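Local coordinates for protein oligogalacturonate lyase (Yersinia enterocolitica subsp. enterocolitica, PDB 3PE7) that cleaves short oligogalacturonates, breakdown products of pectin, by beta-elimination in the cytoplasm, with a manganese ion bound in its seven-bladed beta-propeller, at residues R106-L109 with A110-E113; S268-P271 with E272-E275; E346-R349 with Q350-H353. One frame throughout, in Å; residues are numbered along the deposited sequence.

Contact 1: R106-L109 with A110-E113; sequences RVDL and ATLE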
ATOM      1  N   ARG A 106      13.022   7.270 -11.447  1.00 12.11           N
ATOM      2  CA  ARG A 106      12.541   6.302 -12.431  1.00 12.50           C
ATOM      3  C   ARG A 106      13.688   5.396 -12.837  1.00 13.11           C
ATOM      4  O   ARG A 106      14.767   5.862 -13.252  1.00 13.00           O
ATOM      5  CB  ARG A 106      11.963   7.004 -13.671  1.00 11.97           C
ATOM      6  CG  ARG A 106      11.319   6.038 -14.701  1.00 12.77           C
ATOM      7  CD  ARG A 106      10.988   6.780 -16.013  1.00 15.17           C
ATOM      8  NE  ARG A 106      10.386   5.885 -17.007  1.00 15.52           N
ATOM      9  CZ  ARG A 106      11.060   5.087 -17.831  1.00 16.63           C
ATOM     10  NH1 ARG A 106      12.390   5.043 -17.830  1.00 17.49           N
ATOM     11  NH2 ARG A 106      10.389   4.326 -18.689  1.00 20.23           N
ATOM     12  N   VAL A 107      13.477   4.091 -12.703  1.00 13.31           N
ATOM     13  CA  VAL A 107      14.492   3.127 -13.094  1.00 13.16           C
ATOM     14  C   VAL A 107      14.014   2.405 -14.359  1.00 14.11           C
ATOM     15  O   VAL A 107      12.935   1.791 -14.354  1.00 14.07           O
ATOM     16  CB  VAL A 107      14.757   2.077 -11.978  1.00 13.16           C
ATOM     17  CG1 VAL A 107      15.875   1.158 -12.375  1.00 11.66           C
ATOM     18  CG2 VAL A 107      15.060   2.772 -10.651  1.00 13.49           C
ATOM     19  N   ASP A 108      14.821   2.479 -15.421  1.00 14.53           N
ATOM     20  CA  ASP A 108      14.578   1.716 -16.650  1.00 15.87           C
ATOM     21  C   ASP A 108      14.868   0.249 -16.349  1.00 15.92           C
ATOM     22  O   ASP A 108      15.979  -0.107 -15.970  1.00 15.48           O
ATOM     23  CB  ASP A 108      15.480   2.244 -17.778  1.00 16.11           C
ATOM     24  CG  ASP A 108      15.203   1.576 -19.120  1.00 19.40           C
ATOM     25  OD1 ASP A 108      15.415   0.361 -19.256  1.00 22.89           O
ATOM     26  OD2 ASP A 108      14.795   2.285 -20.055  1.00 26.18           O
ATOM     27  N   LEU A 109      13.861  -0.617 -16.469  1.00 16.51           N
ATOM     28  CA  LEU A 109      14.056  -2.011 -16.060  1.00 17.38           C
ATOM     29  C   LEU A 109      14.941  -2.840 -17.000  1.00 17.99           C
ATOM     30  O   LEU A 109      15.472  -3.877 -16.603  1.00 19.31           O
ATOM     31  CB  LEU A 109      12.719  -2.703 -15.795  1.00 17.11           C
ATOM     32  CG  LEU A 109      11.959  -2.276 -14.535  1.00 17.81           C
ATOM     33  CD1 LEU A 109      10.668  -3.095 -14.434  1.00 17.45           C
ATOM     34  CD2 LEU A 109      12.808  -2.442 -13.261  1.00 18.49           C
ATOM     35  N   ALA A 110      15.119  -2.371 -18.229  1.00 18.43           N
ATOM     36  CA  ALA A 110      15.986  -3.055 -19.183  1.00 19.05           C
ATOM     37  C   ALA A 110      17.458  -2.740 -18.924  1.00 19.05           C
ATOM     38  O   ALA A 110      18.281  -3.653 -18.877  1.00 20.34           O
ATOM     39  CB  ALA A 110      15.599  -2.682 -20.609  1.00 19.53           C
ATOM     40  N   THR A 111      17.765  -1.462 -18.725  1.00 18.20           N
ATOM     41  CA  THR A 111      19.142  -0.978 -18.575  1.00 17.71           C
ATOM     42  C   THR A 111      19.569  -0.783 -17.125  1.00 17.39           C
ATOM     43  O   THR A 111      20.762  -0.835 -16.826  1.00 17.79           O
ATOM     44  CB  THR A 111      19.353   0.371 -19.300  1.00 18.07           C
ATOM     45  OG1 THR A 111      18.623   1.403 -18.630  1.00 17.39           O
ATOM     46  CG2 THR A 111      18.902   0.294 -20.763  1.00 17.84           C
ATOM     47  N   LEU A 112      18.576  -0.589 -16.247  1.00 16.98           N
ATOM     48  CA  LEU A 112      18.750  -0.235 -14.824  1.00 16.68           C
ATOM     49  C   LEU A 112      19.300   1.182 -14.609  1.00 16.67           C
ATOM     50  O   LEU A 112      19.642   1.567 -13.489  1.00 15.86           O
ATOM     51  CB  LEU A 112      19.548  -1.302 -14.048  1.00 16.91           C
ATOM     52  CG  LEU A 112      18.962  -2.717 -14.072  1.00 17.84           C
ATOM     53  CD1 LEU A 112      19.862  -3.682 -13.353  1.00 18.71           C
ATOM     54  CD2 LEU A 112      17.550  -2.748 -13.483  1.00 16.36           C
ATOM     55  N   GLU A 113      19.351   1.966 -15.684  1.00 16.43           N
ATOM     56  CA  GLU A 113      19.681   3.384 -15.554  1.00 16.84           C
ATOM     57  C   GLU A 113      18.570   4.128 -14.797  1.00 16.50           C
ATOM     58  O   GLU A 113      17.380   3.834 -14.976  1.00 16.42           O
ATOM     59  CB  GLU A 113      19.932   4.005 -16.944  1.00 17.46           C
ATOM     60  CG  GLU A 113      21.179   3.421 -17.621  1.00 19.44           C
ATOM     61  CD  GLU A 113      21.332   3.806 -19.081  1.00 24.53           C
ATOM     62  OE1 GLU A 113      20.533   4.613 -19.600  1.00 24.14           O
ATOM     63  OE2 GLU A 113      22.279   3.304 -19.715  1.00 26.86           O
TER
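D108 binds each of the four residues that follow L109, by backbone N-H groups throughout. Two of these go to the aspartate side chain: OD1 accepts from A110 N at 2.9 Å and from T111 N at 3.0 Å. Both donors come in on the side of OD1 away from OD2, one from each face of the carboxylate, and the T111 bond is the straighter, 160° at the hydrogen against 131°. With CG anti to the backbone N (chi1 -175°), the carboxylate swings over the turn and meets those N-H groups; the bond to A110 N makes this an Asx turn.

Main chain to main chain, D108 takes part twice. Its N donates to E113 O at 2.9 Å, and its O receives L112 N at 2.7 Å, so the residue is pinned on both its N-H and its C=O. L112, with positive phi, turns the chain back. T111 OG1 accepts from E113 N at 3.1 Å, an ST turn.

Apolar contact is slight: V107 CG1 lies 4.4 Å from L112 CD2, while V107 CA makes a CA-H...O approach to E113 O.

This is the surface hairpin joining strand 103-108 to strand 114-119, the third and fourth strands of a four-stranded antiparallel blade, with 114-119 at its edge. V107 also packs on L95 and Y97 of strand 94-99, and L109 and L112 both touch L75 from a neighbouring loop.

Contact 2: S268-P271 with E272-E275; sequences SADP and ETLE. With CA (calcium ion), chain D.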
ATOM      1  N   SER A 268     -18.751   0.913   0.778  1.00 12.09           N
ATOM      2  CA  SER A 268     -18.362   1.410  -0.530  1.00 12.85           C
ATOM      3  C   SER A 268     -18.976   2.787  -0.684  1.00 12.58           C
ATOM      4  O   SER A 268     -20.085   3.017  -0.185  1.00 13.49           O
ATOM      5  CB  SER A 268     -18.944   0.487  -1.601  1.00 13.63           C
ATOM      6  OG  SER A 268     -18.196   0.616  -2.784  1.00 19.15           O
ATOM      7  N   ALA A 269     -18.271   3.698  -1.354  1.00 11.36           N
ATOM      8  CA  ALA A 269     -18.843   5.001  -1.703  1.00 11.18           C
ATOM      9  C   ALA A 269     -18.745   5.195  -3.206  1.00 11.67           C
ATOM     10  O   ALA A 269     -17.686   4.974  -3.773  1.00 10.60           O
ATOM     11  CB  ALA A 269     -18.089   6.112  -1.009  1.00 11.40           C
ATOM     12  N   ASP A 270     -19.844   5.597  -3.848  1.00 11.35           N
ATOM     13  CA  ASP A 270     -19.787   5.947  -5.268  1.00 12.17           C
ATOM     14  C   ASP A 270     -19.239   7.362  -5.399  1.00 13.01           C
ATOM     15  O   ASP A 270     -19.750   8.273  -4.782  1.00 12.33           O
ATOM     16  CB  ASP A 270     -21.163   5.889  -5.909  1.00 11.65           C
ATOM     17  CG  ASP A 270     -21.099   6.059  -7.418  1.00 12.57           C
ATOM     18  OD1 ASP A 270     -20.768   5.069  -8.098  1.00 15.05           O
ATOM     19  OD2 ASP A 270     -21.334   7.175  -7.921  1.00 13.30           O
ATOM     20  N   PRO A 271     -18.209   7.546  -6.232  1.00 13.68           N
ATOM     21  CA  PRO A 271     -17.549   8.845  -6.307  1.00 14.68           C
ATOM     22  C   PRO A 271     -18.435   9.964  -6.871  1.00 14.82           C
ATOM     23  O   PRO A 271     -18.304  11.136  -6.467  1.00 16.00           O
ATOM     24  CB  PRO A 271     -16.333   8.562  -7.202  1.00 14.64           C
ATOM     25  CG  PRO A 271     -16.122   7.141  -7.090  1.00 15.80           C
ATOM     26  CD  PRO A 271     -17.471   6.518  -6.978  1.00 14.44           C
ATOM     27  N   GLU A 272     -19.377   9.612  -7.746  1.00 14.55           N
ATOM     28  CA  GLU A 272     -20.245  10.627  -8.366  1.00 14.55           C
ATOM     29  C   GLU A 272     -21.446  10.970  -7.476  1.00 15.01           C
ATOM     30  O   GLU A 272     -21.791  12.134  -7.245  1.00 15.61           O
ATOM     31  CB  GLU A 272     -20.723  10.171  -9.754  1.00 14.35           C
ATOM     32  CG  GLU A 272     -19.634  10.090 -10.816  1.00 13.98           C
ATOM     33  CD  GLU A 272     -18.851   8.764 -10.781  1.00 13.27           C
ATOM     34  OE1 GLU A 272     -17.822   8.670 -11.491  1.00 17.91           O
ATOM     35  OE2 GLU A 272     -19.273   7.806 -10.092  1.00 11.22           O
ATOM     36  N   THR A 273     -22.060   9.927  -6.949  1.00 15.25           N
ATOM     37  CA  THR A 273     -23.274  10.011  -6.194  1.00 15.94           C
ATOM     38  C   THR A 273     -23.014  10.339  -4.697  1.00 16.01           C
ATOM     39  O   THR A 273     -23.871  10.921  -3.994  1.00 15.25           O
ATOM     40  CB  THR A 273     -23.891   8.612  -6.395  1.00 17.37           C
ATOM     41  OG1 THR A 273     -24.887   8.647  -7.442  1.00 19.88           O
ATOM     42  CG2 THR A 273     -24.379   8.016  -5.184  1.00 18.40           C
ATOM     43  N   LEU A 274     -21.829   9.948  -4.228  1.00 15.23           N
ATOM     44  CA  LEU A 274     -21.458   9.975  -2.795  1.00 14.83           C
ATOM     45  C   LEU A 274     -22.386   9.179  -1.874  1.00 14.67           C
ATOM     46  O   LEU A 274     -22.382   9.364  -0.646  1.00 13.76           O
ATOM     47  CB  LEU A 274     -21.230  11.410  -2.287  1.00 15.63           C
ATOM     48  CG  LEU A 274     -20.067  12.174  -2.931  1.00 17.14           C
ATOM     49  CD1 LEU A 274     -19.943  13.543  -2.287  1.00 20.92           C
ATOM     50  CD2 LEU A 274     -18.735  11.427  -2.834  1.00 19.26           C
ATOM     51  N   GLU A 275     -23.172   8.276  -2.459  1.00 13.89           N
ATOM     52  CA  GLU A 275     -23.883   7.282  -1.661  1.00 13.88           C
ATOM     53  C   GLU A 275     -22.889   6.332  -1.040  1.00 13.64           C
ATOM     54  O   GLU A 275     -22.080   5.733  -1.751  1.00 13.51           O
ATOM     55  CB  GLU A 275     -24.859   6.475  -2.511  1.00 14.21           C
ATOM     56  CG  GLU A 275     -25.677   5.446  -1.705  1.00 17.12           C
ATOM     57  CD  GLU A 275     -26.752   4.762  -2.532  1.00 20.25           C
ATOM     58  OE1 GLU A 275     -26.613   4.705  -3.778  1.00 22.59           O
ATOM     59  OE2 GLU A 275     -27.744   4.298  -1.942  1.00 20.77           O
TER
HETATM   60 CA    CA D 391     -20.656   5.935 -10.299  1.00 10.93          CA
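D270 N donates to E275 O at 3.1 Å and D270 O accepts from L274 N at 2.7 Å, two backbone bonds that fold 268-275 into a tight reversal, with L274 at positive phi. A269 adds a CA-H...O approach to the same E275 O.

Within that loop the D270 carboxylate does two jobs. OD2 receives T273 N at 3.0 Å through its anti lone pair, along with a weak bond from E272 N, while both oxygens also reach a calcium ion, OD1 at 2.4 Å and OD2 at 2.8 Å. The chelation is therefore lopsided, with the oxygen that serves the backbone holding the metal at the longer distance. CG stands anti to the backbone N (chi1 -172°), which carries the carboxylate over the turn.

The loop is the beta-hairpin connection between strands 264-269 and 276-285 of one propeller blade, and it holds the second of the protein's two calcium sites. E272 supplies the third oxygen from this loop: its chain bends at chi2 (84°), bringing OE2 to 2.3 Å from the calcium. The two carboxylate planes lie 48° apart, and OE2 sits close to D270 OD2, a pairing of like charges that the shared cation probably offsets. E272 OE1 is held separately, in a salt bridge with R196. L274 leans back over the turn, CD2 resting 3.7 Å from P271 O.

Contact 3: E346-R349 with Q350-H353; sequences EGDR and QVTH. With MN (manganese (II) ion), chain B; ACT (acetate ion), chain E.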
ATOM      1  N   GLU A 346      14.603  -3.224  12.283  1.00  9.49           N
ATOM      2  CA  GLU A 346      15.440  -2.075  11.882  1.00 10.13           C
ATOM      3  C   GLU A 346      14.670  -0.740  11.847  1.00 10.21           C
ATOM      4  O   GLU A 346      14.806   0.077  10.911  1.00 10.49           O
ATOM      5  CB  GLU A 346      16.172  -2.360  10.548  1.00 10.28           C
ATOM      6  CG  GLU A 346      17.090  -3.594  10.581  1.00 10.93           C
ATOM      7  CD  GLU A 346      17.813  -3.819   9.286  1.00 12.20           C
ATOM      8  OE1 GLU A 346      18.585  -2.927   8.873  1.00 12.16           O
ATOM      9  OE2 GLU A 346      17.622  -4.889   8.671  1.00 11.80           O
ATOM     10  N   GLY A 347      13.875  -0.525  12.885  1.00 10.27           N
ATOM     11  CA  GLY A 347      13.150   0.735  13.060  1.00 11.60           C
ATOM     12  C   GLY A 347      11.892   0.880  12.220  1.00 11.87           C
ATOM     13  O   GLY A 347      11.162   1.855  12.362  1.00 12.98           O
ATOM     14  N   ASP A 348      11.631  -0.095  11.347  1.00 11.70           N
ATOM     15  CA  ASP A 348      10.531   0.020  10.412  1.00 12.53           C
ATOM     16  C   ASP A 348       9.243  -0.628  10.924  1.00 12.41           C
ATOM     17  O   ASP A 348       9.183  -1.845  11.167  1.00 11.89           O
ATOM     18  CB  ASP A 348      10.923  -0.557   9.054  1.00 12.56           C
ATOM     19  CG  ASP A 348       9.987  -0.113   7.974  1.00 15.05           C
ATOM     20  OD1 ASP A 348       8.835  -0.608   7.983  1.00 16.82           O
ATOM     21  OD2 ASP A 348      10.388   0.727   7.137  1.00 15.87           O
ATOM     22  N   ARG A 349       8.208   0.193  11.050  1.00 13.14           N
ATOM     23  CA  ARG A 349       6.950  -0.238  11.644  1.00 14.30           C
ATOM     24  C   ARG A 349       5.987  -0.835  10.625  1.00 13.97           C
ATOM     25  O   ARG A 349       4.874  -1.198  10.997  1.00 16.31           O
ATOM     26  CB  ARG A 349       6.242   0.937  12.344  1.00 15.66           C
ATOM     27  CG  ARG A 349       7.125   1.827  13.226  1.00 19.86           C
ATOM     28  CD  ARG A 349       7.811   1.041  14.278  1.00 25.48           C
ATOM     29  NE  ARG A 349       8.516   1.867  15.258  1.00 28.29           N
ATOM     30  CZ  ARG A 349       8.149   2.001  16.529  1.00 30.55           C
ATOM     31  NH1 ARG A 349       7.071   1.369  16.990  1.00 30.80           N
ATOM     32  NH2 ARG A 349       8.872   2.761  17.345  1.00 30.12           N
ATOM     33  N   GLN A 350       6.394  -0.929   9.359  1.00 12.05           N
ATOM     34  CA  GLN A 350       5.533  -1.526   8.326  1.00 10.64           C
ATOM     35  C   GLN A 350       6.050  -2.863   7.841  1.00 10.15           C
ATOM     36  O   GLN A 350       5.318  -3.618   7.193  1.00  9.79           O
ATOM     37  CB  GLN A 350       5.398  -0.580   7.110  1.00 10.17           C
ATOM     38  CG  GLN A 350       4.571   0.695   7.361  1.00 11.05           C
ATOM     39  CD  GLN A 350       3.107   0.423   7.615  1.00 11.18           C
ATOM     40  OE1 GLN A 350       2.459  -0.358   6.886  1.00  9.84           O
ATOM     41  NE2 GLN A 350       2.552   1.078   8.647  1.00 11.80           N
ATOM     42  N   VAL A 351       7.317  -3.155   8.140  1.00  8.94           N
ATOM     43  CA  VAL A 351       7.997  -4.281   7.485  1.00  8.22           C
ATOM     44  C   VAL A 351       7.329  -5.656   7.742  1.00  8.71           C
ATOM     45  O   VAL A 351       7.306  -6.508   6.851  1.00  8.48           O
ATOM     46  CB  VAL A 351       9.496  -4.275   7.809  1.00  9.07           C
ATOM     47  CG1 VAL A 351       9.765  -4.673   9.265  1.00  8.50           C
ATOM     48  CG2 VAL A 351      10.262  -5.167   6.852  1.00  7.89           C
ATOM     49  N   THR A 352       6.757  -5.850   8.937  1.00  7.90           N
ATOM     50  CA  THR A 352       6.084  -7.116   9.232  1.00  8.69           C
ATOM     51  C   THR A 352       4.592  -7.091   8.922  1.00  8.08           C
ATOM     52  O   THR A 352       3.909  -8.075   9.185  1.00  8.82           O
ATOM     53  CB  THR A 352       6.266  -7.544  10.713  1.00  7.78           C
ATOM     54  OG1 THR A 352       5.967  -6.438  11.567  1.00  9.41           O
ATOM     55  CG2 THR A 352       7.717  -8.012  10.965  1.00  9.67           C
ATOM     56  N   HIS A 353       4.086  -5.980   8.359  1.00  7.78           N
ATOM     57  CA  HIS A 353       2.674  -5.933   7.936  1.00  8.82           C
ATOM     58  C   HIS A 353       2.437  -6.897   6.769  1.00  7.96           C
ATOM     59  O   HIS A 353       3.150  -6.838   5.780  1.00  9.20           O
ATOM     60  CB  HIS A 353       2.276  -4.512   7.545  1.00  7.93           C
ATOM     61  CG  HIS A 353       2.106  -3.598   8.713  1.00  8.16           C
ATOM     62  ND1 HIS A 353       1.382  -2.425   8.642  1.00  9.30           N
ATOM     63  CD2 HIS A 353       2.556  -3.692   9.988  1.00  8.05           C
ATOM     64  CE1 HIS A 353       1.392  -1.840   9.827  1.00  8.97           C
ATOM     65  NE2 HIS A 353       2.090  -2.590  10.663  1.00 10.22           N
TER
HETATM   66 MN    MN B 389       0.573  -1.357   6.976  1.00  7.45          MN
HETATM   67  C   ACT E 392      -0.610   0.845   7.023  1.00 19.53           C
HETATM   68  O   ACT E 392      -0.346   0.293   8.152  1.00 18.31           O
HETATM   69  OXT ACT E 392      -0.331   0.219   5.930  1.00 18.10           O
HETATM   70  CH3 ACT E 392      -1.216   2.207   6.978  1.00 20.49           C
HETATM   71  O   HOH W   1       7.011  -3.808  11.388  1.00 18.84           O
HETATM   72  O   HOH W   2       4.329  -3.630  12.767  1.00 29.10           O
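D348 OD1 accepts Q350 N at 2.8 Å across the junction, at the start of a type I beta turn that runs from Q350 to H353 and is closed by H353 N donating to Q350 O. The aspartate reaches forward with CG anti to its backbone N (chi1 -164°), and its OD1 is met on the anti side, 28° out of the carboxylate plane, which ties down the backbone of a metal ligand.

From opposite ends of the turn, Q350 and H353 direct their polar ends to the same manganese ion. The ring of H353 lies with one face under Q350 CA, 4.0 Å above its centre, so the glutamine backbone backs the imidazole while ND1 binds the metal at 2.1 Å. The Q350 chain folds at chi2 (-67°) to bring OE1 to the ion at 2.1 Å as well. H287 and H355 complete the protein's share of this site, in the propeller's central region, and their rings meet that of H353.

The other two positions go to an acetate, probably from the crystallisation liquor, which binds through both oxygens. Its O sits at the edge of the H353 ring, in its plane, where CE1 is nearest. The amide end of the glutamine is held too: Q350 NE2 donates to acetate O at 3.0 Å.

How the contacts relate
The contacts come in the order 1, 2, 3 along the chain and lie in different parts of one seven-bladed propeller. Contact 1 is the hairpin between strands 103-108 and 114-119; contact 2 is the equivalent kind of hairpin, between strands 264-269 and 276-285 of another blade. Their centres are about 39 Å apart. Contact 3 belongs to no blade strand but to the loop between strands 331-337 and 357-358, about 27 Å from contact 1 and 34 Å from contact 2, centre to centre. None touches another. The two hairpins are peripheral, whereas 346-353 lies nearer the chain's centre, where the manganese sits; the calcium of contact 2 is thus well separated from that site.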